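Local coordinates for putative lipoprotein (Bacteroides fragilis, PDB 3QNK) that probably binds glycans at the outer membrane as a SusD-like lipoprotein, presumably working beside a SusC-type transporter in nutrient uptake, at residues Ser29-Asp34 with Ile238-Gln243; Leu36-Asn41 with Gln72-Trp77; Lys104-Gly109 with Lys176-Lys181; Arg225-Thr230 with Ile388-Glu393. All coordinates share one frame; numbering follows the deposited sequence.

Interaction 1 of 4, residues Ser29-Asp34 with Ile238-Gln243; sequences SEISVD and IIFDVQ. With PO4 (phosphate ion), chain F.
An apolar patch between the loop that follows helix 17-29 and the strand 238-244 of a small antiparallel sheet holds Ile31 and Val33 against Phe240 and Val242. Ile31 and Val242 contribute about equally and carry most of it. CD1 of Ile31 meets the edge of the Phe240 ring, in the ring plane, at 3.8 Å from CZ, while its CG2 lies 4.1 Å from Val242 CG1. Because Ile31 CG2 stands anti to the backbone N and CG1 beside it (chi1 -63°), CG2 meets Val242 while CD1 reaches both Phe240 and Val242 CG1. Val33 and Val242 approach tip to tip, CG2 to CG2 at 3.7 Å. Ile388 and Trp386 pack on the same cluster, and Phe113 of helix 101-126 meets the Phe240 ring edge-to-face. At the loop's far end a phosphate, probably from the crystallisation liquor, takes a weak bond at O3 from Asp34 N (3.0 Å, 128° at the hydrogen) and is also hydrogen-bonded to Arg125. Ile239 and Phe240 both face Leu389, breaking the strand just before Asp241: a classic beta bulge, with Phe240 in it and Val242 beyond it packed against a loop of the helical SusD fold.

Interaction 2 of 4, residues Leu36-Asn41 with Gln72-Trp77; sequences LQLQEN and QDDDVW
The closest CA atoms, those of Leu38 and Asp74, are 8.6 Å apart, so side chains must span the gap between the loop 36-41 and the type I' turn Asp73-Val76 that leads into helix 76-93 of this SusD-family protein. Asp74 does the reaching. Its carboxylate, placed beside the backbone N by chi1 -48°, faces two side chains of the loop, one with each oxygen: OD1 is 4.2 Å from Leu38 CD1, and OD2 is 4.2 Å from Gln39 CD. The Gln39 chain bends at chi2, and its amide plane stands 89° from the carboxylate, an approach without a hydrogen bond between the two groups. Both oxygens of Asp74 have cationic partners instead, OD2 pairing with Arg125 and OD1 with Arg42, which probably stabilises the negative charge. The amide of Gln39 in turn finds its strongest polar partner at Tyr455. Within the turn, a weak bond of 3.3 Å runs from Asp75 N to Asp73 OD1.

Interaction 3 of 4, residues Lys104-Gly109 with Lys176-Lys181; sequences KSRLTG and KGRATK
Two guanidinium groups define this contact: at the edge of that of Arg106, near its plane, sits Arg178 CD, 4.5 Å from Arg106 NE, whereas Leu107 CD2 approaches the Arg178 group obliquely, 4.4 Å from NH1. The two NE atoms, of Arg106 and Arg178, are 4.6 Å apart, a proximity of like charges that nearby acids probably offset. Arg106 NH1 forms a salt bridge with Glu103, and Glu110 makes long, weak ion pairs with both arginines. Arg178 reaches the helix through an extended chain (chi2 -162°, chi3 -176°), so its aliphatic part lies beside Arg106 while its end comes to Leu107. Tyr171 touches both arginines. In the same turn of helix, Lys104 O accepts from both Thr108 N (2.9 Å) and Thr108 OG1 (2.6 Å), which arrive from opposite faces of its carbonyl plane. Beyond Arg178, Thr180 is the N-cap of helix 181-194, its OG1 bonded to Ala183 N; the contact thus joins helix 101-126 to a capped helix start, within an alpha-alpha superhelix.

Interaction 4 of 4, residues Arg225-Thr230 with Ile388-Glu393; sequences RSIWWT and ILRYAE
Arg390 leaves its strand with CG beside the backbone N (chi1 -87°) and bends at chi3 (69°), which turns its guanidinium to meet Trp228. The two side chains cross at about a right angle, their planes 73° apart, and the indole presents its edge: CH2 lies over the centre of one guanidinium face, 3.8 Å above its plane. The neighbouring ring atom Trp228 CZ2 is 3.7 Å from Arg390 NH1, which sits at the ring's edge, so this is an edge-on approach rather than a cation stacked over the indole. One face of that indole is covered by CG2 of Ile227, 3.9 Å above the ring centre, and Ile227 also sends its CD1 obliquely to the guanidinium, 4.4 Å from Arg390 NH2. The guanidinium is buried, yet two carboxylates answer it: NH2 pairs with Glu446 and NH1 with Glu450, which would hold the group in orientation and balance its charge. Trp228 also meets the ring of Tyr224. The contact joins the loop after helix 221-225 to the junction where strand 389-390, hydrogen-bonded to strand 238-244 through Leu389, passes directly into helix 391-405.

Overall arrangement
Two of the four contacts, interactions 1 and 4, meet on one small antiparallel sheet; interactions 2 and 3 lie in the N-terminal region beside it. Interactions 1 and 4 lie closest, their centres 12 Å apart, and share the sheet: strands 238-244 and 389-390 are antiparallel neighbours, and the segments of the two contacts alternate along the chain. Interaction 1 also touches interaction 3 (centres about 15 Å apart) through Phe240 against the loop 176-181, and interaction 2 (centres about 16 Å apart) through the loop following helix 17-29. Interactions 2 and 3 close in series within the sequence spanned by interaction 1; their centres are 28 Å apart, without touching. Interaction 1 thereby connects the N-terminal helical part with the SusD-family region.

Interaction 1 of 4, residues Ser29-Asp34 with Ile238-Gln243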
loop_
_atom_site.group_PDB
_atom_site.type_symbol
_atom_site.label_atom_id
_atom_site.label_comp_id
_atom_site.label_asym_id
_atom_site.label_seq_id
_atom_site.Cartn_x
_atom_site.Cartn_y
_atom_site.Cartn_z
ATOM N N SER B 29 -1.119 -1.827 -16.317
ATOM C CA SER B 29 -1.110 -0.668 -15.417
ATOM C C SER B 29 -0.467 -1.027 -14.058
ATOM O O SER B 29 -0.019 -0.135 -13.332
ATOM C CB SER B 29 -2.521 -0.099 -15.246
ATOM O OG SER B 29 -3.091 -0.369 -13.976
ATOM N N GLU B 30 -0.373 -2.334 -13.750
ATOM C CA GLU B 30 0.254 -2.821 -12.528
ATOM C C GLU B 30 1.780 -2.775 -12.622
ATOM O O GLU B 30 2.441 -3.024 -11.619
ATOM C CB GLU B 30 -0.222 -4.237 -12.176
ATOM C CG GLU B 30 -1.619 -4.292 -11.580
ATOM C CD GLU B 30 -1.893 -3.546 -10.290
ATOM O OE1 GLU B 30 -0.937 -3.255 -9.534
ATOM O OE2 GLU B 30 -3.086 -3.277 -10.023
ATOM N N ILE B 31 2.349 -2.441 -13.794
ATOM C CA ILE B 31 3.800 -2.307 -13.918
ATOM C C ILE B 31 4.190 -1.051 -13.132
ATOM O O ILE B 31 3.661 0.041 -13.406
ATOM C CB ILE B 31 4.292 -2.258 -15.393
ATOM C CG1 ILE B 31 3.986 -3.557 -16.141
ATOM C CG2 ILE B 31 5.797 -1.924 -15.448
ATOM C CD1 ILE B 31 4.045 -3.390 -17.659
ATOM N N SER B 32 5.060 -1.216 -12.131
ATOM C CA SER B 32 5.482 -0.092 -11.289
ATOM C C SER B 32 6.878 0.392 -11.645
ATOM O O SER B 32 7.766 -0.418 -11.952
ATOM C CB SER B 32 5.464 -0.493 -9.818
ATOM O OG SER B 32 4.175 -0.912 -9.423
ATOM N N VAL B 33 7.069 1.715 -11.583
ATOM C CA VAL B 33 8.364 2.376 -11.796
ATOM C C VAL B 33 8.709 3.170 -10.544
ATOM O O VAL B 33 7.900 3.989 -10.083
ATOM C CB VAL B 33 8.394 3.282 -13.051
ATOM C CG1 VAL B 33 9.823 3.726 -13.362
ATOM C CG2 VAL B 33 7.755 2.584 -14.252
ATOM N N ASP B 34 9.884 2.907 -9.981
ATOM C CA ASP B 34 10.371 3.643 -8.819
ATOM C C ASP B 34 10.962 4.960 -9.301
ATOM O O ASP B 34 12.110 4.979 -9.786
ATOM C CB ASP B 34 11.417 2.826 -8.043
ATOM C CG ASP B 34 11.992 3.500 -6.797
ATOM O OD1 ASP B 34 11.467 4.581 -6.401
ATOM O OD2 ASP B 34 12.950 2.925 -6.190
ATOM N N ILE B 238 14.370 0.076 -28.590
ATOM C CA ILE B 238 13.396 -0.210 -27.546
ATOM C C ILE B 238 12.781 -1.600 -27.774
ATOM O O ILE B 238 12.286 -1.875 -28.856
ATOM C CB ILE B 238 12.313 0.904 -27.467
ATOM C CG1 ILE B 238 12.933 2.269 -27.088
ATOM C CG2 ILE B 238 11.230 0.519 -26.469
ATOM C CD1 ILE B 238 12.059 3.480 -27.383
ATOM N N ILE B 239 12.841 -2.473 -26.763
ATOM C CA ILE B 239 12.229 -3.805 -26.825
ATOM C C ILE B 239 10.935 -3.751 -25.991
ATOM O O ILE B 239 9.901 -4.185 -26.468
ATOM C CB ILE B 239 13.195 -4.938 -26.401
ATOM C CG1 ILE B 239 14.320 -5.101 -27.441
ATOM C CG2 ILE B 239 12.452 -6.243 -26.225
ATOM C CD1 ILE B 239 15.470 -6.079 -27.069
ATOM N N PHE B 240 10.989 -3.184 -24.775
ATOM C CA PHE B 240 9.843 -3.009 -23.884
ATOM C C PHE B 240 10.022 -1.763 -23.041
ATOM O O PHE B 240 11.069 -1.580 -22.418
ATOM C CB PHE B 240 9.592 -4.249 -22.976
ATOM C CG PHE B 240 8.253 -4.198 -22.264
ATOM C CD1 PHE B 240 7.067 -4.475 -22.945
ATOM C CD2 PHE B 240 8.173 -3.838 -20.931
ATOM C CE1 PHE B 240 5.832 -4.382 -22.300
ATOM C CE2 PHE B 240 6.936 -3.764 -20.281
ATOM C CZ PHE B 240 5.776 -4.044 -20.967
ATOM N N ASP B 241 8.991 -0.908 -23.019
ATOM C CA ASP B 241 9.000 0.325 -22.229
ATOM C C ASP B 241 7.618 0.666 -21.655
ATOM O O ASP B 241 6.611 0.037 -21.997
ATOM C CB ASP B 241 9.533 1.518 -23.053
ATOM C CG ASP B 241 8.717 1.940 -24.281
ATOM O OD1 ASP B 241 7.645 1.318 -24.545
ATOM O OD2 ASP B 241 9.153 2.877 -24.983
ATOM N N VAL B 242 7.601 1.669 -20.770
ATOM C CA VAL B 242 6.431 2.264 -20.141
ATOM C C VAL B 242 6.640 3.780 -20.124
ATOM O O VAL B 242 7.742 4.245 -19.824
ATOM C CB VAL B 242 6.064 1.700 -18.732
ATOM C CG1 VAL B 242 5.440 0.322 -18.833
ATOM C CG2 VAL B 242 7.246 1.674 -17.802
ATOM N N GLN B 243 5.613 4.541 -20.496
ATOM C CA GLN B 243 5.668 6.001 -20.433
ATOM C C GLN B 243 5.105 6.335 -19.069
ATOM O O GLN B 243 3.898 6.238 -18.853
ATOM C CB GLN B 243 4.939 6.689 -21.609
ATOM C CG GLN B 243 5.613 6.464 -22.967
ATOM C CD GLN B 243 5.441 5.050 -23.500
ATOM O OE1 GLN B 243 4.332 4.503 -23.556
ATOM N NE2 GLN B 243 6.540 4.406 -23.868
HETATM P P PO4 F . 10.237 -1.303 -8.756
HETATM O O1 PO4 F . 11.490 -1.719 -7.830
HETATM O O2 PO4 F . 8.842 -1.258 -7.905
HETATM O O3 PO4 F . 10.622 -0.015 -9.677
HETATM O O4 PO4 F . 10.020 -2.425 -9.846
#

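Interaction 2 of 4, residues Leu36-Asn41 with Gln72-Trp77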
loop_
_atom_site.group_PDB
_atom_site.type_symbol
_atom_site.label_atom_id
_atom_site.label_comp_id
_atom_site.label_asym_id
_atom_site.label_seq_id
_atom_site.Cartn_x
_atom_site.Cartn_y
_atom_site.Cartn_z
ATOM N N LEU B 36 12.055 7.360 -7.634
ATOM C CA LEU B 36 13.153 7.758 -6.765
ATOM C C LEU B 36 14.413 6.902 -6.943
ATOM O O LEU B 36 15.498 7.305 -6.456
ATOM C CB LEU B 36 12.686 7.739 -5.318
ATOM C CG LEU B 36 11.678 8.832 -5.026
ATOM C CD1 LEU B 36 10.689 8.387 -3.990
ATOM C CD2 LEU B 36 12.369 10.141 -4.658
ATOM N N GLN B 37 14.295 5.782 -7.694
ATOM C CA GLN B 37 15.391 4.858 -8.029
ATOM C C GLN B 37 16.207 4.533 -6.789
ATOM O O GLN B 37 17.417 4.776 -6.728
ATOM C CB GLN B 37 16.260 5.449 -9.144
ATOM C CG GLN B 37 15.594 5.425 -10.525
ATOM C CD GLN B 37 15.551 4.033 -11.084
ATOM O OE1 GLN B 37 16.602 3.422 -11.384
ATOM N NE2 GLN B 37 14.330 3.488 -11.159
ATOM N N LEU B 38 15.513 3.995 -5.780
ATOM C CA LEU B 38 16.097 3.725 -4.494
ATOM C C LEU B 38 17.142 2.641 -4.573
ATOM O O LEU B 38 18.218 2.827 -4.005
ATOM C CB LEU B 38 15.026 3.439 -3.450
ATOM C CG LEU B 38 14.160 4.663 -3.047
ATOM C CD1 LEU B 38 13.331 4.340 -1.847
ATOM C CD2 LEU B 38 15.023 5.910 -2.728
ATOM N N GLN B 39 16.917 1.587 -5.345
ATOM C CA GLN B 39 17.913 0.517 -5.552
ATOM C C GLN B 39 19.232 1.066 -6.141
ATOM O O GLN B 39 20.292 0.615 -5.711
ATOM C CB GLN B 39 17.354 -0.597 -6.460
ATOM C CG GLN B 39 16.188 -1.351 -5.840
ATOM C CD GLN B 39 16.609 -2.188 -4.671
ATOM O OE1 GLN B 39 17.054 -1.698 -3.611
ATOM N NE2 GLN B 39 16.449 -3.472 -4.848
ATOM N N GLU B 40 19.165 2.047 -7.096
ATOM C CA GLU B 40 20.358 2.663 -7.686
ATOM C C GLU B 40 21.114 3.485 -6.636
ATOM O O GLU B 40 22.347 3.503 -6.638
ATOM C CB GLU B 40 20.004 3.542 -8.894
ATOM C CG GLU B 40 21.185 3.788 -9.821
ATOM C CD GLU B 40 21.584 2.705 -10.814
ATOM O OE1 GLU B 40 21.000 1.593 -10.800
ATOM O OE2 GLU B 40 22.516 2.983 -11.605
ATOM N N ASN B 41 20.356 4.144 -5.721
ATOM C CA ASN B 41 20.881 4.938 -4.624
ATOM C C ASN B 41 21.388 4.018 -3.508
ATOM O O ASN B 41 21.893 4.496 -2.473
ATOM C CB ASN B 41 19.791 5.879 -4.120
ATOM C CG ASN B 41 19.538 7.041 -5.015
ATOM O OD1 ASN B 41 20.421 7.864 -5.263
ATOM N ND2 ASN B 41 18.314 7.149 -5.510
ATOM N N GLN B 72 12.972 -2.424 4.361
ATOM C CA GLN B 72 13.173 -1.466 3.272
ATOM C C GLN B 72 13.175 -2.193 1.919
ATOM O O GLN B 72 14.035 -1.965 1.067
ATOM C CB GLN B 72 14.422 -0.603 3.506
ATOM C CG GLN B 72 14.284 0.209 4.794
ATOM C CD GLN B 72 15.264 1.309 5.049
ATOM O OE1 GLN B 72 16.174 1.624 4.260
ATOM N NE2 GLN B 72 15.048 1.943 6.177
ATOM N N ASP B 73 12.168 -3.080 1.745
ATOM C CA ASP B 73 11.943 -3.945 0.577
ATOM C C ASP B 73 11.113 -3.248 -0.483
ATOM O O ASP B 73 10.841 -3.828 -1.535
ATOM C CB ASP B 73 11.249 -5.248 1.020
ATOM C CG ASP B 73 9.850 -5.112 1.604
ATOM O OD1 ASP B 73 9.551 -4.045 2.204
ATOM O OD2 ASP B 73 9.045 -6.073 1.455
ATOM N N ASP B 74 10.714 -1.992 -0.198
ATOM C CA ASP B 74 9.921 -1.117 -1.058
ATOM C C ASP B 74 8.527 -1.706 -1.266
ATOM O O ASP B 74 7.912 -1.489 -2.315
ATOM C CB ASP B 74 10.643 -0.878 -2.404
ATOM C CG ASP B 74 12.113 -0.493 -2.279
ATOM O OD1 ASP B 74 12.459 0.264 -1.319
ATOM O OD2 ASP B 74 12.917 -0.936 -3.139
ATOM N N ASP B 75 8.042 -2.483 -0.267
ATOM C CA ASP B 75 6.737 -3.156 -0.201
ATOM C C ASP B 75 6.517 -4.085 -1.371
ATOM O O ASP B 75 5.356 -4.335 -1.746
ATOM C CB ASP B 75 5.603 -2.114 -0.124
ATOM C CG ASP B 75 5.682 -1.199 1.091
ATOM O OD1 ASP B 75 5.560 -1.708 2.229
ATOM O OD2 ASP B 75 5.804 0.029 0.903
ATOM N N VAL B 76 7.627 -4.617 -1.953
ATOM C CA VAL B 76 7.535 -5.472 -3.138
ATOM C C VAL B 76 6.780 -6.790 -2.818
ATOM O O VAL B 76 5.899 -7.154 -3.587
ATOM C CB VAL B 76 8.888 -5.678 -3.848
ATOM C CG1 VAL B 76 8.819 -6.806 -4.902
ATOM C CG2 VAL B 76 9.303 -4.376 -4.528
ATOM N N TRP B 77 7.070 -7.443 -1.681
ATOM C CA TRP B 77 6.381 -8.672 -1.289
ATOM C C TRP B 77 4.841 -8.444 -1.199
ATOM O O TRP B 77 4.081 -9.161 -1.858
ATOM C CB TRP B 77 6.945 -9.195 0.043
ATOM C CG TRP B 77 6.441 -10.558 0.431
ATOM C CD1 TRP B 77 5.228 -10.860 0.967
ATOM C CD2 TRP B 77 7.170 -11.796 0.360
ATOM N NE1 TRP B 77 5.159 -12.205 1.257
ATOM C CE2 TRP B 77 6.328 -12.807 0.881
ATOM C CE3 TRP B 77 8.447 -12.155 -0.114
ATOM C CZ2 TRP B 77 6.708 -14.157 0.926
ATOM C CZ3 TRP B 77 8.824 -13.489 -0.070
ATOM C CH2 TRP B 77 7.960 -14.475 0.447
#

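Interaction 3 of 4, residues Lys104-Gly109 with Lys176-Lys181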
loop_
_atom_site.group_PDB
_atom_site.type_symbol
_atom_site.label_atom_id
_atom_site.label_comp_id
_atom_site.label_asym_id
_atom_site.label_seq_id
_atom_site.Cartn_x
_atom_site.Cartn_y
_atom_site.Cartn_z
ATOM N N LYS B 104 -7.537 -14.608 -27.903
ATOM C CA LYS B 104 -7.465 -15.214 -26.575
ATOM C C LYS B 104 -6.044 -15.707 -26.302
ATOM O O LYS B 104 -5.513 -15.426 -25.230
ATOM C CB LYS B 104 -8.475 -16.359 -26.465
ATOM C CG LYS B 104 -9.155 -16.450 -25.116
ATOM C CD LYS B 104 -10.500 -17.181 -25.190
ATOM C CE LYS B 104 -10.385 -18.646 -24.846
ATOM N NZ LYS B 104 -11.707 -19.226 -24.498
ATOM N N SER B 105 -5.406 -16.368 -27.298
ATOM C CA SER B 105 -4.031 -16.878 -27.207
ATOM C C SER B 105 -3.022 -15.749 -27.018
ATOM O O SER B 105 -2.204 -15.836 -26.107
ATOM C CB SER B 105 -3.665 -17.696 -28.439
ATOM O OG SER B 105 -2.341 -18.197 -28.326
ATOM N N ARG B 106 -3.079 -14.701 -27.865
ATOM C CA ARG B 106 -2.187 -13.538 -27.813
ATOM C C ARG B 106 -2.330 -12.850 -26.426
ATOM O O ARG B 106 -1.310 -12.630 -25.772
ATOM C CB ARG B 106 -2.474 -12.580 -29.005
ATOM C CG ARG B 106 -1.834 -11.173 -28.946
ATOM C CD ARG B 106 -2.879 -10.153 -28.492
ATOM N NE ARG B 106 -2.981 -8.941 -29.312
ATOM C CZ ARG B 106 -3.645 -8.856 -30.463
ATOM N NH1 ARG B 106 -4.212 -9.934 -30.994
ATOM N NH2 ARG B 106 -3.715 -7.701 -31.110
ATOM N N LEU B 107 -3.583 -12.593 -25.948
ATOM C CA LEU B 107 -3.817 -11.977 -24.632
ATOM C C LEU B 107 -3.237 -12.828 -23.513
ATOM O O LEU B 107 -2.579 -12.281 -22.630
ATOM C CB LEU B 107 -5.300 -11.717 -24.352
ATOM C CG LEU B 107 -6.028 -10.692 -25.220
ATOM C CD1 LEU B 107 -7.533 -10.719 -24.948
ATOM C CD2 LEU B 107 -5.463 -9.290 -25.043
ATOM N N THR B 108 -3.442 -14.165 -23.564
ATOM C CA THR B 108 -2.903 -15.098 -22.559
ATOM C C THR B 108 -1.368 -14.974 -22.509
ATOM O O THR B 108 -0.805 -14.964 -21.423
ATOM C CB THR B 108 -3.373 -16.528 -22.829
ATOM O OG1 THR B 108 -4.793 -16.518 -22.947
ATOM C CG2 THR B 108 -2.983 -17.493 -21.725
ATOM N N GLY B 109 -0.733 -14.824 -23.672
ATOM C CA GLY B 109 0.705 -14.642 -23.799
ATOM C C GLY B 109 1.181 -13.399 -23.081
ATOM O O GLY B 109 2.190 -13.445 -22.386
ATOM N N LYS B 176 0.594 -0.765 -30.478
ATOM C CA LYS B 176 2.024 -0.558 -30.182
ATOM C C LYS B 176 2.170 -0.165 -28.703
ATOM O O LYS B 176 1.400 0.676 -28.237
ATOM C CB LYS B 176 2.636 0.498 -31.117
ATOM N N GLY B 177 3.086 -0.830 -27.979
ATOM C CA GLY B 177 3.319 -0.647 -26.540
ATOM C C GLY B 177 3.174 -1.942 -25.729
ATOM O O GLY B 177 3.746 -2.091 -24.636
ATOM N N ARG B 178 2.404 -2.909 -26.294
ATOM C CA ARG B 178 2.133 -4.242 -25.750
ATOM C C ARG B 178 3.443 -5.086 -25.691
ATOM O O ARG B 178 4.471 -4.693 -26.250
ATOM C CB ARG B 178 1.054 -4.951 -26.622
ATOM C CG ARG B 178 -0.395 -4.422 -26.502
ATOM C CD ARG B 178 -1.436 -5.435 -27.044
ATOM N NE ARG B 178 -2.833 -4.958 -27.050
ATOM C CZ ARG B 178 -3.680 -4.995 -26.010
ATOM N NH1 ARG B 178 -3.284 -5.466 -24.831
ATOM N NH2 ARG B 178 -4.918 -4.534 -26.139
ATOM N N ALA B 179 3.404 -6.239 -25.022
ATOM C CA ALA B 179 4.536 -7.158 -24.965
ATOM C C ALA B 179 4.672 -7.919 -26.290
ATOM O O ALA B 179 3.689 -8.439 -26.817
ATOM C CB ALA B 179 4.339 -8.131 -23.827
ATOM N N THR B 180 5.890 -7.995 -26.822
ATOM C CA THR B 180 6.184 -8.714 -28.074
ATOM C C THR B 180 6.921 -10.008 -27.796
ATOM O O THR B 180 7.323 -10.258 -26.648
ATOM C CB THR B 180 7.041 -7.833 -28.995
ATOM O OG1 THR B 180 8.196 -7.320 -28.279
ATOM C CG2 THR B 180 6.223 -6.706 -29.629
ATOM N N LYS B 181 7.133 -10.815 -28.849
ATOM C CA LYS B 181 7.900 -12.054 -28.802
ATOM C C LYS B 181 9.331 -11.694 -28.340
ATOM O O LYS B 181 9.876 -12.333 -27.437
ATOM C CB LYS B 181 7.869 -12.692 -30.198
ATOM C CG LYS B 181 8.339 -14.128 -30.334
ATOM C CD LYS B 181 8.287 -14.517 -31.820
ATOM C CE LYS B 181 7.855 -15.945 -32.066
ATOM N NZ LYS B 181 6.447 -16.231 -31.632
#

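Interaction 4 of 4, residues Arg225-Thr230 with Ile388-Glu393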
loop_
_atom_site.group_PDB
_atom_site.type_symbol
_atom_site.label_atom_id
_atom_site.label_comp_id
_atom_site.label_asym_id
_atom_site.label_seq_id
_atom_site.Cartn_x
_atom_site.Cartn_y
_atom_site.Cartn_z
ATOM N N ARG B 225 21.530 9.964 -26.137
ATOM C CA ARG B 225 20.407 10.402 -25.280
ATOM C C ARG B 225 19.060 10.313 -25.970
ATOM O O ARG B 225 18.041 10.187 -25.295
ATOM C CB ARG B 225 20.594 11.837 -24.814
ATOM C CG ARG B 225 21.637 11.987 -23.750
ATOM C CD ARG B 225 21.580 13.335 -23.130
ATOM N NE ARG B 225 21.684 14.428 -24.107
ATOM C CZ ARG B 225 22.757 15.198 -24.293
ATOM N NH1 ARG B 225 23.853 15.020 -23.556
ATOM N NH2 ARG B 225 22.731 16.168 -25.189
ATOM N N SER B 226 19.049 10.365 -27.298
ATOM C CA SER B 226 17.815 10.309 -28.078
ATOM C C SER B 226 17.074 8.958 -27.961
ATOM O O SER B 226 15.952 8.868 -28.438
ATOM C CB SER B 226 18.089 10.638 -29.540
ATOM O OG SER B 226 18.598 9.491 -30.192
ATOM N N ILE B 227 17.677 7.927 -27.330
ATOM C CA ILE B 227 17.038 6.617 -27.131
ATOM C C ILE B 227 15.822 6.846 -26.237
ATOM O O ILE B 227 14.734 6.319 -26.492
ATOM C CB ILE B 227 18.060 5.610 -26.524
ATOM C CG1 ILE B 227 19.161 5.241 -27.543
ATOM C CG2 ILE B 227 17.384 4.340 -25.959
ATOM C CD1 ILE B 227 20.404 4.593 -26.938
ATOM N N TRP B 228 15.994 7.733 -25.253
ATOM C CA TRP B 228 15.003 8.040 -24.234
ATOM C C TRP B 228 14.041 9.157 -24.600
ATOM O O TRP B 228 13.103 9.399 -23.821
ATOM C CB TRP B 228 15.722 8.379 -22.938
ATOM C CG TRP B 228 16.352 7.143 -22.392
ATOM C CD1 TRP B 228 15.723 6.146 -21.710
ATOM C CD2 TRP B 228 17.670 6.662 -22.685
ATOM N NE1 TRP B 228 16.571 5.083 -21.539
ATOM C CE2 TRP B 228 17.793 5.392 -22.084
ATOM C CE3 TRP B 228 18.786 7.209 -23.346
ATOM C CZ2 TRP B 228 18.994 4.653 -22.116
ATOM C CZ3 TRP B 228 19.961 6.462 -23.415
ATOM C CH2 TRP B 228 20.056 5.196 -22.809
ATOM N N TRP B 229 14.229 9.813 -25.778
ATOM C CA TRP B 229 13.344 10.909 -26.169
ATOM C C TRP B 229 11.971 10.413 -26.457
ATOM O O TRP B 229 11.801 9.385 -27.123
ATOM C CB TRP B 229 13.835 11.676 -27.404
ATOM C CG TRP B 229 15.095 12.454 -27.229
ATOM C CD1 TRP B 229 15.810 12.632 -26.080
ATOM C CD2 TRP B 229 15.805 13.136 -28.256
ATOM N NE1 TRP B 229 16.931 13.372 -26.333
ATOM C CE2 TRP B 229 16.953 13.708 -27.661
ATOM C CE3 TRP B 229 15.587 13.323 -29.630
ATOM C CZ2 TRP B 229 17.890 14.439 -28.397
ATOM C CZ3 TRP B 229 16.511 14.060 -30.357
ATOM C CH2 TRP B 229 17.642 14.617 -29.738
ATOM N N THR B 230 10.980 11.168 -25.963
ATOM C CA THR B 230 9.561 10.897 -26.171
ATOM C C THR B 230 9.252 11.129 -27.659
ATOM O O THR B 230 8.418 10.410 -28.219
ATOM C CB THR B 230 8.718 11.710 -25.203
ATOM O OG1 THR B 230 9.235 13.033 -25.163
ATOM C CG2 THR B 230 8.758 11.132 -23.776
ATOM N N ILE B 388 12.418 -0.570 -19.973
ATOM C CA ILE B 388 12.685 -1.760 -19.168
ATOM C C ILE B 388 13.617 -2.686 -19.968
ATOM O O ILE B 388 14.567 -3.195 -19.410
ATOM C CB ILE B 388 11.344 -2.434 -18.700
ATOM C CG1 ILE B 388 10.530 -1.450 -17.805
ATOM C CG2 ILE B 388 11.616 -3.721 -17.932
ATOM C CD1 ILE B 388 9.037 -1.706 -17.675
ATOM N N LEU B 389 13.401 -2.842 -21.268
ATOM C CA LEU B 389 14.260 -3.689 -22.085
ATOM C C LEU B 389 14.692 -2.965 -23.384
ATOM O O LEU B 389 13.843 -2.539 -24.179
ATOM C CB LEU B 389 13.565 -5.030 -22.415
ATOM C CG LEU B 389 13.107 -5.941 -21.257
ATOM C CD1 LEU B 389 12.112 -7.002 -21.783
ATOM C CD2 LEU B 389 14.284 -6.633 -20.610
ATOM N N ARG B 390 16.028 -2.814 -23.553
ATOM C CA ARG B 390 16.736 -2.224 -24.700
ATOM C C ARG B 390 17.532 -3.286 -25.458
ATOM O O ARG B 390 18.079 -4.199 -24.827
ATOM C CB ARG B 390 17.740 -1.187 -24.207
ATOM C CG ARG B 390 17.273 0.234 -23.998
ATOM C CD ARG B 390 18.328 0.936 -23.129
ATOM N NE ARG B 390 19.554 1.109 -23.890
ATOM C CZ ARG B 390 20.751 1.363 -23.392
ATOM N NH1 ARG B 390 20.918 1.505 -22.088
ATOM N NH2 ARG B 390 21.786 1.510 -24.195
ATOM N N TYR B 391 17.715 -3.104 -26.774
ATOM C CA TYR B 391 18.505 -4.028 -27.601
ATOM C C TYR B 391 19.979 -4.160 -27.101
ATOM O O TYR B 391 20.539 -5.252 -27.191
ATOM C CB TYR B 391 18.475 -3.594 -29.072
ATOM C CG TYR B 391 18.944 -4.634 -30.071
ATOM C CD1 TYR B 391 18.665 -5.987 -29.886
ATOM C CD2 TYR B 391 19.593 -4.258 -31.242
ATOM C CE1 TYR B 391 19.075 -6.944 -30.812
ATOM C CE2 TYR B 391 19.981 -5.204 -32.192
ATOM C CZ TYR B 391 19.718 -6.548 -31.975
ATOM O OH TYR B 391 20.073 -7.477 -32.920
ATOM N N ALA B 392 20.570 -3.079 -26.526
ATOM C CA ALA B 392 21.937 -3.081 -25.996
ATOM C C ALA B 392 22.191 -4.223 -24.996
ATOM O O ALA B 392 23.293 -4.779 -24.972
ATOM C CB ALA B 392 22.237 -1.755 -25.333
ATOM N N GLU B 393 21.165 -4.586 -24.189
ATOM C CA GLU B 393 21.263 -5.632 -23.183
ATOM C C GLU B 393 21.486 -7.007 -23.791
ATOM O O GLU B 393 22.187 -7.824 -23.186
ATOM C CB GLU B 393 20.007 -5.659 -22.332
ATOM C CG GLU B 393 20.305 -6.041 -20.904
ATOM C CD GLU B 393 19.082 -6.201 -20.032
ATOM O OE1 GLU B 393 18.291 -5.229 -19.916
ATOM O OE2 GLU B 393 18.929 -7.304 -19.453
#